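Local atomic coordinates of beta-lactamase (Klebsiella pneumoniae, PDB entry 6HUH), a protein that probably hydrolyses beta-lactam antibiotics to substituted beta-amino acids, as a class D beta-lactamase that contributes to antibiotic resistance. Residues Trp218-Ala223 against Ile231-Val236; Met27-Gly32 against Ala255-Gln260; Leu75-Gly80 against Glu87-Thr92; Ala79-Phe84 against Val102-Gln107. One frame throughout, in Å; residues are numbered along the deposited sequence.

Interaction 1: Trp218-Ala223 against Ile231-Val236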
loop_
_atom_site.group_PDB
_atom_site.type_symbol
_atom_site.label_atom_id
_atom_site.label_comp_id
_atom_site.label_asym_id
_atom_site.label_seq_id
_atom_site.Cartn_x
_atom_site.Cartn_y
_atom_site.Cartn_z
ATOM N N TRP A 218 -9.146 16.119 9.880
ATOM C CA TRP A 218 -10.342 15.334 9.645
ATOM C C TRP A 218 -9.997 13.843 9.696
ATOM O O TRP A 218 -9.008 13.431 9.105
ATOM C CB TRP A 218 -10.902 15.601 8.232
ATOM C CG TRP A 218 -11.684 16.844 7.930
ATOM C CD1 TRP A 218 -11.216 17.952 7.284
ATOM C CD2 TRP A 218 -13.119 16.960 7.924
ATOM N NE1 TRP A 218 -12.256 18.798 6.970
ATOM C CE2 TRP A 218 -13.435 18.219 7.359
ATOM C CE3 TRP A 218 -14.168 16.149 8.402
ATOM C CZ2 TRP A 218 -14.746 18.689 7.275
ATOM C CZ3 TRP A 218 -15.464 16.614 8.313
ATOM C CH2 TRP A 218 -15.744 17.870 7.751
ATOM N N PHE A 219 -10.831 13.040 10.344
ATOM C CA PHE A 219 -10.766 11.590 10.266
ATOM C C PHE A 219 -12.171 11.037 10.119
ATOM O O PHE A 219 -12.937 10.952 11.086
ATOM C CB PHE A 219 -9.943 10.883 11.334
ATOM C CG PHE A 219 -9.709 9.468 10.855
ATOM C CD1 PHE A 219 -8.981 9.217 9.692
ATOM C CD2 PHE A 219 -10.292 8.392 11.511
ATOM C CE1 PHE A 219 -8.824 7.922 9.208
ATOM C CE2 PHE A 219 -10.106 7.087 11.040
ATOM C CZ PHE A 219 -9.383 6.865 9.884
ATOM N N VAL A 220 -12.536 10.774 8.860
ATOM C CA VAL A 220 -13.874 10.347 8.447
ATOM C C VAL A 220 -13.827 8.971 7.893
ATOM O O VAL A 220 -12.810 8.603 7.322
ATOM C CB VAL A 220 -14.548 11.362 7.475
ATOM C CG1 VAL A 220 -14.629 12.728 8.114
ATOM C CG2 VAL A 220 -13.816 11.457 6.152
ATOM N N GLY A 221 -14.891 8.208 8.089
ATOM C CA GLY A 221 -14.941 6.831 7.612
ATOM C C GLY A 221 -15.952 5.954 8.298
ATOM O O GLY A 221 -16.836 6.439 8.997
ATOM N N TRP A 222 -15.850 4.667 8.069
ATOM C CA TRP A 222 -16.780 3.711 8.644
ATOM C C TRP A 222 -16.082 2.450 9.054
ATOM O O TRP A 222 -14.989 2.175 8.585
ATOM C CB TRP A 222 -17.924 3.395 7.662
ATOM C CG TRP A 222 -17.525 2.577 6.463
ATOM C CD1 TRP A 222 -17.624 1.221 6.317
ATOM C CD2 TRP A 222 -16.980 3.074 5.237
ATOM N NE1 TRP A 222 -17.194 0.846 5.066
ATOM C CE2 TRP A 222 -16.769 1.960 4.388
ATOM C CE3 TRP A 222 -16.617 4.357 4.778
ATOM C CZ2 TRP A 222 -16.223 2.091 3.105
ATOM C CZ3 TRP A 222 -16.077 4.483 3.504
ATOM C CH2 TRP A 222 -15.884 3.361 2.685
ATOM N N ALA A 223 -16.769 1.635 9.836
ATOM C CA ALA A 223 -16.327 0.358 10.353
ATOM C C ALA A 223 -17.417 -0.679 10.074
ATOM O O ALA A 223 -18.603 -0.417 10.306
ATOM C CB ALA A 223 -16.105 0.483 11.838
ATOM N N ILE A 231 -20.720 4.719 10.887
ATOM C CA ILE A 231 -20.039 5.903 10.346
ATOM C C ILE A 231 -19.398 6.656 11.549
ATOM O O ILE A 231 -19.847 6.497 12.685
ATOM C CB ILE A 231 -21.024 6.832 9.580
ATOM C CG1 ILE A 231 -21.915 6.086 8.542
ATOM C CG2 ILE A 231 -20.310 8.015 8.953
ATOM C CD1 ILE A 231 -21.296 5.395 7.445
ATOM N N PHE A 232 -18.355 7.465 11.289
ATOM C CA PHE A 232 -17.665 8.292 12.284
ATOM C C PHE A 232 -17.004 9.475 11.579
ATOM O O PHE A 232 -16.467 9.328 10.483
ATOM C CB PHE A 232 -16.660 7.491 13.137
ATOM C CG PHE A 232 -15.576 6.804 12.353
ATOM C CD1 PHE A 232 -14.479 7.517 11.876
ATOM C CD2 PHE A 232 -15.633 5.439 12.109
ATOM C CE1 PHE A 232 -13.510 6.895 11.074
ATOM C CE2 PHE A 232 -14.625 4.804 11.362
ATOM C CZ PHE A 232 -13.582 5.541 10.832
ATOM N N VAL A 233 -17.097 10.656 12.189
ATOM C CA VAL A 233 -16.545 11.897 11.660
ATOM C C VAL A 233 -15.895 12.608 12.835
ATOM O O VAL A 233 -16.514 12.734 13.898
ATOM C CB VAL A 233 -17.624 12.792 10.974
ATOM C CG1 VAL A 233 -17.009 14.059 10.397
ATOM C CG2 VAL A 233 -18.394 12.045 9.889
ATOM N N HIS A 234 -14.644 13.061 12.667
ATOM C CA HIS A 234 -13.950 13.791 13.734
ATOM C C HIS A 234 -13.104 14.941 13.205
ATOM O O HIS A 234 -12.392 14.768 12.222
ATOM C CB HIS A 234 -13.137 12.843 14.624
ATOM C CG HIS A 234 -12.442 13.489 15.789
ATOM N ND1 HIS A 234 -13.124 14.250 16.709
ATOM C CD2 HIS A 234 -11.147 13.406 16.175
ATOM C CE1 HIS A 234 -12.230 14.629 17.605
ATOM N NE2 HIS A 234 -11.027 14.142 17.325
ATOM N N THR A 235 -13.196 16.117 13.852
ATOM C CA THR A 235 -12.395 17.290 13.484
ATOM C C THR A 235 -11.502 17.737 14.618
ATOM O O THR A 235 -11.884 17.629 15.784
ATOM C CB THR A 235 -13.221 18.455 12.961
ATOM O OG1 THR A 235 -14.139 18.839 13.964
ATOM C CG2 THR A 235 -13.935 18.141 11.660
ATOM N N VAL A 236 -10.317 18.241 14.272
ATOM C CA VAL A 236 -9.367 18.773 15.240
ATOM C C VAL A 236 -9.073 20.195 14.814
ATOM O O VAL A 236 -8.546 20.414 13.719
ATOM C CB VAL A 236 -8.064 17.937 15.344
ATOM C CG1 VAL A 236 -7.008 18.657 16.169
ATOM C CG2 VAL A 236 -8.339 16.558 15.913
#

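Interaction 2: Met27-Gly32 against Ala255-Gln260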
loop_
_atom_site.group_PDB
_atom_site.type_symbol
_atom_site.label_atom_id
_atom_site.label_comp_id
_atom_site.label_asym_id
_atom_site.label_seq_id
_atom_site.Cartn_x
_atom_site.Cartn_y
_atom_site.Cartn_z
ATOM N N MET A 27 -16.573 15.384 17.587
ATOM C CA MET A 27 -16.580 13.920 17.437
ATOM C C MET A 27 -17.999 13.387 17.297
ATOM O O MET A 27 -18.766 13.340 18.248
ATOM C CB MET A 27 -15.771 13.099 18.437
ATOM C CG MET A 27 -15.184 11.874 17.723
ATOM S SD MET A 27 -14.268 10.573 18.597
ATOM C CE MET A 27 -12.848 11.550 19.323
ATOM N N LEU A 28 -18.330 13.001 16.079
ATOM C CA LEU A 28 -19.632 12.492 15.689
ATOM C C LEU A 28 -19.616 11.007 15.352
ATOM O O LEU A 28 -18.793 10.568 14.540
ATOM C CB LEU A 28 -20.098 13.291 14.452
ATOM C CG LEU A 28 -21.555 13.116 14.033
ATOM C CD1 LEU A 28 -22.153 14.423 13.635
ATOM C CD2 LEU A 28 -21.714 12.067 12.935
ATOM N N PHE A 29 -20.570 10.245 15.899
ATOM C CA PHE A 29 -20.756 8.817 15.567
ATOM C C PHE A 29 -22.173 8.597 15.011
ATOM O O PHE A 29 -23.160 8.938 15.688
ATOM C CB PHE A 29 -20.453 7.871 16.746
ATOM C CG PHE A 29 -19.035 7.896 17.260
ATOM C CD1 PHE A 29 -18.023 7.221 16.591
ATOM C CD2 PHE A 29 -18.714 8.567 18.435
ATOM C CE1 PHE A 29 -16.708 7.248 17.072
ATOM C CE2 PHE A 29 -17.400 8.576 18.921
ATOM C CZ PHE A 29 -16.409 7.907 18.243
ATOM N N ALA A 30 -22.262 8.090 13.765
ATOM C CA ALA A 30 -23.538 7.831 13.092
ATOM C C ALA A 30 -23.749 6.338 12.788
ATOM O O ALA A 30 -22.784 5.579 12.766
ATOM C CB ALA A 30 -23.640 8.659 11.809
ATOM N N ASP A 31 -25.014 5.920 12.560
ATOM C CA ASP A 31 -25.349 4.530 12.217
ATOM C C ASP A 31 -25.132 4.239 10.723
ATOM O O ASP A 31 -24.493 5.039 10.032
ATOM C CB ASP A 31 -26.775 4.140 12.675
ATOM C CG ASP A 31 -27.904 5.025 12.179
ATOM O OD1 ASP A 31 -28.052 5.170 10.941
ATOM O OD2 ASP A 31 -28.706 5.486 13.021
ATOM N N GLY A 32 -25.670 3.103 10.253
ATOM C CA GLY A 32 -25.566 2.647 8.865
ATOM C C GLY A 32 -26.078 3.623 7.821
ATOM O O GLY A 32 -25.351 3.936 6.874
ATOM N N ALA A 255 -8.904 5.448 19.396
ATOM C CA ALA A 255 -8.963 5.347 20.846
ATOM C C ALA A 255 -10.416 5.052 21.250
ATOM O O ALA A 255 -10.694 3.971 21.782
ATOM C CB ALA A 255 -8.481 6.652 21.481
ATOM N N ALA A 256 -11.341 5.987 20.888
ATOM C CA ALA A 256 -12.778 6.022 21.195
ATOM C C ALA A 256 -13.714 5.125 20.351
ATOM O O ALA A 256 -14.920 5.101 20.628
ATOM C CB ALA A 256 -13.259 7.451 21.118
ATOM N N LEU A 257 -13.175 4.392 19.358
ATOM C CA LEU A 257 -13.957 3.524 18.479
ATOM C C LEU A 257 -14.449 2.218 19.120
ATOM O O LEU A 257 -15.644 1.922 19.003
ATOM C CB LEU A 257 -13.174 3.233 17.200
ATOM C CG LEU A 257 -13.907 3.413 15.887
ATOM C CD1 LEU A 257 -14.714 4.676 15.853
ATOM C CD2 LEU A 257 -12.938 3.399 14.742
ATOM N N PRO A 258 -13.586 1.420 19.801
ATOM C CA PRO A 258 -14.055 0.135 20.352
ATOM C C PRO A 258 -15.280 0.215 21.267
ATOM O O PRO A 258 -16.113 -0.684 21.217
ATOM C CB PRO A 258 -12.819 -0.415 21.060
ATOM C CG PRO A 258 -11.689 0.165 20.300
ATOM C CD PRO A 258 -12.133 1.568 20.016
ATOM N N GLU A 259 -15.433 1.287 22.045
ATOM C CA GLU A 259 -16.633 1.412 22.877
ATOM C C GLU A 259 -17.924 1.550 22.034
ATOM O O GLU A 259 -18.912 0.904 22.348
ATOM C CB GLU A 259 -16.508 2.525 23.936
ATOM C CG GLU A 259 -16.309 3.929 23.403
ATOM C CD GLU A 259 -16.119 4.959 24.493
ATOM O OE1 GLU A 259 -17.139 5.478 25.002
ATOM O OE2 GLU A 259 -14.950 5.256 24.828
ATOM N N GLN A 260 -17.889 2.337 20.943
ATOM C CA GLN A 260 -19.016 2.570 20.025
ATOM C C GLN A 260 -19.399 1.318 19.297
ATOM O O GLN A 260 -20.581 1.135 18.993
ATOM C CB GLN A 260 -18.671 3.635 18.991
ATOM C CG GLN A 260 -18.200 4.923 19.595
ATOM C CD GLN A 260 -19.246 5.528 20.488
ATOM O OE1 GLN A 260 -19.128 5.501 21.710
ATOM N NE2 GLN A 260 -20.306 6.065 19.900
#

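Interaction 3: Leu75-Gly80 against Glu87-Thr92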
loop_
_atom_site.group_PDB
_atom_site.type_symbol
_atom_site.label_atom_id
_atom_site.label_comp_id
_atom_site.label_asym_id
_atom_site.label_seq_id
_atom_site.Cartn_x
_atom_site.Cartn_y
_atom_site.Cartn_z
ATOM N N LEU A 75 0.015 6.987 -12.583
ATOM C CA LEU A 75 0.337 8.235 -13.281
ATOM C C LEU A 75 1.667 8.872 -12.822
ATOM O O LEU A 75 1.905 8.969 -11.620
ATOM C CB LEU A 75 -0.820 9.252 -13.205
ATOM C CG LEU A 75 -2.237 8.795 -13.645
ATOM C CD1 LEU A 75 -3.241 9.913 -13.460
ATOM C CD2 LEU A 75 -2.272 8.307 -15.100
ATOM N N PRO A 76 2.556 9.305 -13.750
ATOM C CA PRO A 76 3.820 9.917 -13.313
ATOM C C PRO A 76 3.700 11.386 -12.889
ATOM O O PRO A 76 2.851 12.124 -13.397
ATOM C CB PRO A 76 4.698 9.797 -14.552
ATOM C CG PRO A 76 3.745 9.896 -15.693
ATOM C CD PRO A 76 2.476 9.235 -15.228
ATOM N N PHE A 77 4.603 11.823 -12.000
ATOM C CA PHE A 77 4.706 13.215 -11.559
ATOM C C PHE A 77 5.304 14.032 -12.719
ATOM O O PHE A 77 6.230 13.565 -13.379
ATOM C CB PHE A 77 5.623 13.294 -10.325
ATOM C CG PHE A 77 5.922 14.696 -9.841
ATOM C CD1 PHE A 77 5.034 15.367 -9.002
ATOM C CD2 PHE A 77 7.115 15.330 -10.185
ATOM C CE1 PHE A 77 5.326 16.650 -8.531
ATOM C CE2 PHE A 77 7.392 16.623 -9.728
ATOM C CZ PHE A 77 6.498 17.272 -8.906
ATOM N N LYS A 78 4.797 15.241 -12.960
ATOM C CA LYS A 78 5.317 16.098 -14.037
ATOM C C LYS A 78 5.780 17.446 -13.475
ATOM O O LYS A 78 5.220 17.896 -12.481
ATOM C CB LYS A 78 4.235 16.348 -15.105
ATOM C CG LYS A 78 3.775 15.126 -15.899
ATOM C CD LYS A 78 2.619 15.517 -16.819
ATOM C CE LYS A 78 1.797 14.349 -17.298
ATOM N NZ LYS A 78 0.495 14.810 -17.848
ATOM N N ALA A 79 6.768 18.106 -14.134
ATOM C CA ALA A 79 7.273 19.436 -13.744
ATOM C C ALA A 79 6.134 20.437 -13.889
ATOM O O ALA A 79 5.517 20.538 -14.948
ATOM C CB ALA A 79 8.450 19.847 -14.621
ATOM N N GLY A 80 5.813 21.100 -12.794
ATOM C CA GLY A 80 4.700 22.035 -12.722
ATOM C C GLY A 80 3.579 21.538 -11.824
ATOM O O GLY A 80 2.595 22.257 -11.609
ATOM N N GLU A 87 6.693 12.835 -0.794
ATOM C CA GLU A 87 6.015 11.599 -1.220
ATOM C C GLU A 87 5.138 11.773 -2.493
ATOM O O GLU A 87 4.717 10.779 -3.104
ATOM C CB GLU A 87 5.204 10.935 -0.079
ATOM C CG GLU A 87 5.130 11.610 1.284
ATOM C CD GLU A 87 6.369 11.572 2.158
ATOM O OE1 GLU A 87 7.320 12.331 1.864
ATOM O OE2 GLU A 87 6.320 10.923 3.225
ATOM N N TRP A 88 4.873 13.035 -2.878
ATOM C CA TRP A 88 4.115 13.394 -4.066
ATOM C C TRP A 88 4.997 13.343 -5.313
ATOM O O TRP A 88 4.475 13.224 -6.416
ATOM C CB TRP A 88 3.572 14.825 -3.923
ATOM C CG TRP A 88 2.434 15.039 -2.956
ATOM C CD1 TRP A 88 1.862 14.124 -2.123
ATOM C CD2 TRP A 88 1.748 16.270 -2.729
ATOM N NE1 TRP A 88 0.862 14.714 -1.391
ATOM C CE2 TRP A 88 0.772 16.032 -1.739
ATOM C CE3 TRP A 88 1.871 17.563 -3.259
ATOM C CZ2 TRP A 88 -0.088 17.037 -1.278
ATOM C CZ3 TRP A 88 1.026 18.556 -2.799
ATOM C CH2 TRP A 88 0.072 18.296 -1.807
ATOM N N LYS A 89 6.327 13.455 -5.141
ATOM C CA LYS A 89 7.327 13.548 -6.214
ATOM C C LYS A 89 7.511 12.283 -7.105
ATOM O O LYS A 89 8.274 12.364 -8.067
ATOM C CB LYS A 89 8.686 14.004 -5.647
ATOM C CG LYS A 89 8.731 15.459 -5.179
ATOM C CD LYS A 89 9.230 16.393 -6.274
ATOM C CE LYS A 89 10.142 17.483 -5.757
ATOM N NZ LYS A 89 10.777 18.251 -6.870
ATOM N N GLN A 90 6.812 11.154 -6.846
ATOM C CA GLN A 90 6.962 9.985 -7.724
ATOM C C GLN A 90 5.659 9.548 -8.390
ATOM O O GLN A 90 4.660 10.256 -8.306
ATOM C CB GLN A 90 7.641 8.801 -7.010
ATOM C CG GLN A 90 9.015 8.403 -7.629
ATOM C CD GLN A 90 8.983 7.721 -8.997
ATOM O OE1 GLN A 90 8.969 8.367 -10.055
ATOM N NE2 GLN A 90 9.088 6.400 -9.012
ATOM N N THR A 91 5.699 8.401 -9.108
ATOM C CA THR A 91 4.560 7.788 -9.798
ATOM C C THR A 91 3.528 7.354 -8.740
ATOM O O THR A 91 3.870 6.590 -7.831
ATOM C CB THR A 91 5.051 6.624 -10.695
ATOM O OG1 THR A 91 5.882 7.148 -11.728
ATOM C CG2 THR A 91 3.916 5.837 -11.322
ATOM N N THR A 92 2.297 7.876 -8.815
ATOM C CA THR A 92 1.300 7.484 -7.826
ATOM C C THR A 92 0.201 6.622 -8.462
ATOM O O THR A 92 -0.101 6.747 -9.644
ATOM C CB THR A 92 0.771 8.686 -7.022
ATOM O OG1 THR A 92 0.160 9.587 -7.918
ATOM C CG2 THR A 92 1.872 9.418 -6.246
#

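Interaction 4: Ala79-Phe84 against Val102-Gln107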
loop_
_atom_site.group_PDB
_atom_site.type_symbol
_atom_site.label_atom_id
_atom_site.label_comp_id
_atom_site.label_asym_id
_atom_site.label_seq_id
_atom_site.Cartn_x
_atom_site.Cartn_y
_atom_site.Cartn_z
ATOM N N ALA A 79 6.768 18.106 -14.134
ATOM C CA ALA A 79 7.273 19.436 -13.744
ATOM C C ALA A 79 6.134 20.437 -13.889
ATOM O O ALA A 79 5.517 20.538 -14.948
ATOM C CB ALA A 79 8.450 19.847 -14.621
ATOM N N GLY A 80 5.813 21.100 -12.794
ATOM C CA GLY A 80 4.700 22.035 -12.722
ATOM C C GLY A 80 3.579 21.538 -11.824
ATOM O O GLY A 80 2.595 22.257 -11.609
ATOM N N ASP A 81 3.709 20.296 -11.298
ATOM C CA ASP A 81 2.720 19.739 -10.376
ATOM C C ASP A 81 3.109 20.120 -8.956
ATOM O O ASP A 81 4.310 20.142 -8.654
ATOM C CB ASP A 81 2.594 18.208 -10.489
ATOM C CG ASP A 81 1.873 17.697 -11.716
ATOM O OD1 ASP A 81 1.044 18.443 -12.275
ATOM O OD2 ASP A 81 2.119 16.537 -12.103
ATOM N N PRO A 82 2.118 20.418 -8.075
ATOM C CA PRO A 82 2.450 20.765 -6.677
ATOM C C PRO A 82 3.305 19.690 -6.005
ATOM O O PRO A 82 3.000 18.499 -6.104
ATOM C CB PRO A 82 1.078 20.912 -6.009
ATOM C CG PRO A 82 0.115 20.261 -6.952
ATOM C CD PRO A 82 0.661 20.450 -8.304
ATOM N N ASP A 83 4.421 20.116 -5.400
ATOM C CA ASP A 83 5.390 19.240 -4.742
ATOM C C ASP A 83 5.653 19.686 -3.301
ATOM O O ASP A 83 6.809 19.814 -2.883
ATOM C CB ASP A 83 6.697 19.145 -5.580
ATOM C CG ASP A 83 7.274 20.458 -6.116
ATOM O OD1 ASP A 83 6.989 21.526 -5.524
ATOM O OD2 ASP A 83 8.045 20.408 -7.106
ATOM N N PHE A 84 4.566 19.919 -2.543
ATOM C CA PHE A 84 4.616 20.374 -1.144
ATOM C C PHE A 84 5.154 19.291 -0.205
ATOM O O PHE A 84 5.916 19.597 0.714
ATOM C CB PHE A 84 3.241 20.910 -0.675
ATOM C CG PHE A 84 2.572 21.900 -1.609
ATOM C CD1 PHE A 84 3.297 22.935 -2.196
ATOM C CD2 PHE A 84 1.210 21.820 -1.872
ATOM C CE1 PHE A 84 2.678 23.845 -3.058
ATOM C CE2 PHE A 84 0.591 22.731 -2.733
ATOM C CZ PHE A 84 1.327 23.744 -3.311
ATOM N N VAL A 102 -2.121 12.770 -2.383
ATOM C CA VAL A 102 -1.515 13.343 -3.582
ATOM C C VAL A 102 -2.560 14.173 -4.315
ATOM O O VAL A 102 -3.469 13.625 -4.949
ATOM C CB VAL A 102 -0.846 12.274 -4.475
ATOM C CG1 VAL A 102 0.181 12.911 -5.394
ATOM C CG2 VAL A 102 -0.203 11.176 -3.632
ATOM N N ILE A 103 -2.440 15.506 -4.189
ATOM C CA ILE A 103 -3.398 16.433 -4.771
ATOM C C ILE A 103 -3.318 16.482 -6.283
ATOM O O ILE A 103 -4.366 16.599 -6.914
ATOM C CB ILE A 103 -3.343 17.841 -4.134
ATOM C CG1 ILE A 103 -2.078 18.608 -4.523
ATOM C CG2 ILE A 103 -3.529 17.770 -2.605
ATOM C CD1 ILE A 103 -2.121 20.088 -4.221
ATOM N N TRP A 104 -2.104 16.365 -6.877
ATOM C CA TRP A 104 -1.949 16.420 -8.332
ATOM C C TRP A 104 -2.654 15.270 -9.046
ATOM O O TRP A 104 -3.145 15.461 -10.153
ATOM C CB TRP A 104 -0.495 16.569 -8.774
ATOM C CG TRP A 104 0.464 15.470 -8.415
ATOM C CD1 TRP A 104 1.483 15.561 -7.516
ATOM C CD2 TRP A 104 0.663 14.224 -9.121
ATOM N NE1 TRP A 104 2.258 14.423 -7.560
ATOM C CE2 TRP A 104 1.769 13.581 -8.527
ATOM C CE3 TRP A 104 -0.009 13.571 -10.172
ATOM C CZ2 TRP A 104 2.187 12.302 -8.912
ATOM C CZ3 TRP A 104 0.412 12.310 -10.557
ATOM C CH2 TRP A 104 1.506 11.695 -9.942
ATOM N N TYR A 105 -2.766 14.108 -8.388
ATOM C CA TYR A 105 -3.448 12.922 -8.912
ATOM C C TYR A 105 -4.972 13.147 -8.907
ATOM O O TYR A 105 -5.684 12.589 -9.743
ATOM C CB TYR A 105 -3.049 11.685 -8.100
ATOM C CG TYR A 105 -3.444 10.369 -8.723
ATOM C CD1 TYR A 105 -4.680 9.791 -8.454
ATOM C CD2 TYR A 105 -2.552 9.660 -9.528
ATOM C CE1 TYR A 105 -5.046 8.570 -9.017
ATOM C CE2 TYR A 105 -2.891 8.418 -10.057
ATOM C CZ TYR A 105 -4.148 7.887 -9.818
ATOM O OH TYR A 105 -4.511 6.685 -10.371
ATOM N N SER A 106 -5.465 14.008 -8.006
ATOM C CA SER A 106 -6.890 14.339 -7.948
ATOM C C SER A 106 -7.238 15.291 -9.080
ATOM O O SER A 106 -8.319 15.164 -9.659
ATOM C CB SER A 106 -7.238 14.975 -6.611
ATOM O OG SER A 106 -7.139 14.039 -5.551
ATOM N N GLN A 107 -6.305 16.243 -9.399
ATOM C CA GLN A 107 -6.437 17.227 -10.488
ATOM C C GLN A 107 -6.407 16.514 -11.832
ATOM O O GLN A 107 -7.157 16.893 -12.728
ATOM C CB GLN A 107 -5.333 18.289 -10.435
ATOM C CG GLN A 107 -5.151 18.939 -9.068
ATOM C CD GLN A 107 -4.249 20.146 -9.095
ATOM O OE1 GLN A 107 -3.169 20.149 -9.703
ATOM N NE2 GLN A 107 -4.659 21.193 -8.399
#

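Interaction 1: Trp218-Ala223 against Ile231-Val236
The F232 ring lies against the backbone of G221, whose O sits over the centre of one ring face. G221 CA also makes a CH-pi contact there, 4.1 Å from the F232 ring centroid. F219 O meets the edge of the same ring. This is a beta hairpin in the central antiparallel sheet of the class D beta-lactamase fold. W218 also uses a face and an edge. T235 CG2 rests over its six-membered ring, 3.9 Å from the centroid. V233 CG1 comes in at the edge, 3.6 Å from W218 CZ3. The F219 and F232 rings lie within 25° of parallel but are displaced, with little overlap.

The F232 ring folds back over the partner strand because its CG sits between the backbone N and the carbonyl carbon (chi1 59°). On the other side of the sheet, W218, V220, W222, I231, V233 and T235 line up. V220 CG1 and V233 CG1 touch side by side at 3.6 Å. Helix 155-166 packs on that side, and helix 245-264 packs behind F219, F232 and H234. W218 NE1 hydrogen-bonds to P48 O, and its side chain lies about 8 Å from that of S51, the predicted nucleophile. G221 and F232 form a hydrogen-bonded pair: F232 N gives to G221 O at 2.9 Å, and G221 N to F232 O at 3.1 Å.

Interaction 2: Met27-Gly32 against Ala255-Gln260
F29 and Q260 make the main contact between strand 26-30 and helix 245-264. It is a CH-pi contact. Q260 CG stands 3.5 Å from the centroid of the F29 ring and only 3° off the ring normal. The Q260 chain then bends at chi2 (-60°), which carries its amide across the same ring. Q260 NE2 ends up 3.3 Å from F29 CD2. The amide and ring planes are 33° apart, so the two groups are tilted and not stacked flat.

The other contacts are apolar. L257 CD1 meets the edge of the F29 ring, 3.5 Å from CE1. The L257 side chain starts off to one side, but its end turns in to the phenylalanine. A256 faces the strand directly. Its CB lies 4.3 Å from F29 CZ and 4.1 Å from M27 SD.

This contact lays the C-terminal helix over one side of the outer part of the sheet. The helix is kinked at P258 and E259, between A256 and Q260. F37 of strand 36-41 touches both F29 and Q260, and F232 of strand 228-238 touches F29 and L257. The residues alternate along the strand. L28 and A30 point the other way, onto helix 155-166.

The two segments share no hydrogen bond. The strand and helix are held here by shape and by dispersion forces. The glutamine contributes its CG and, beside it, the NE2 end of a tilted amide, so one aromatic face accounts for much of the grip.

Interaction 3: Leu75-Gly80 against Glu87-Thr92
F77 points its ring at the backbone of W88 and K89. The contact closes a loop between helices 56-64 and 94-99, and a single antiparallel bridge, L75 with T92, ties its neck. F77 CG is anti to the backbone N (chi1 175°), and this swings the ring across to the other segment. K89 CA lies over one ring face, 4.1 Å from the centroid and offset toward the rim. W88 O approaches F77 CD1 obliquely at 3.4 Å.

The K89 side chain starts away from F77. It bends at chi2 (-93°) and again at chi3, so that CD passes 3.9 Å from F77 CZ. Its NZ makes a long, weak ion pair with D83. W104 on helix 103-113 meets the F77 ring at about 65° and gives a hydrogen bond from NE1 to W88 O. W88 NE1 hydrogen-bonds to Y100 O, and its side chain lies about 6 Å from that of S51, the predicted nucleophile, so the loop probably borders the active-site region.

T91 sets its two branches differently. T91 CG2 lies 3.7 Å from L75 O, while OG1 turns toward P76, 3.8 Å from its CA. At the bridge, L75 N gives a weak bond to T92 O. T92 N returns a straighter one of 3.0 Å to L75 O.

Interaction 4: Ala79-Phe84 against Val102-Gln107
D81 leads the contact, laying its CB against W104 CB at 3.9 Å. Its carboxylate lies nearly parallel to the indole, 9° between the planes. OD2 sits over one face, toward the rim. The opposite face is covered by V102 CG1 and Y105 CB, so the ring is held on both sides. D81 OD2 also forms a salt bridge with R108 and accepts a hydrogen bond from K78 N, which probably fixes the carboxylate's position.

P82 follows and reaches three side chains. Its CG packs on I103 CD1 at 3.5 Å. Its CD faces W104 CB and lies 4.1 Å from Q107 OE1. P82 O meets the indole edge, 3.6 Å from W104 CD1. W104 CG takes the position between N and carbonyl carbon (chi1 62°), which turns the indole toward the loop.

Beyond D83, F84 brings CE2 to 4.1 Å from I103 CD1.

The loop thus lies along the first turn of helix 103-113. The I103 side chain is about 5 Å from that of S51, the predicted nucleophile. On the same turn, S106 OG hydrogen-bonds to the carboxylated lysine at position 54 and to W97 of helix 94-99, while Q107 NE2 hydrogen-bonds to T143 O of helix 141-144.

Interactions 1 and 2 belong to the sheet and its covering helix. Interactions 3 and 4 lie on the other side of the chain's centre, in the helical part. Interaction 1 is wholly buried and mixes backbone bonds with aromatic packing. Interaction 2 is also buried but is carried mainly by side chains. The two meet where strands 26-30 and 228-238 pair, through V233 O to L28 N and I231 O to A30 N. Interactions 3 and 4 are partly exposed, share A79 and G80, and lie about 7 Å apart between centres. Interaction 3 rests on a lone bridge and one aromatic ring. Interaction 4 relies on proline and indole contacts.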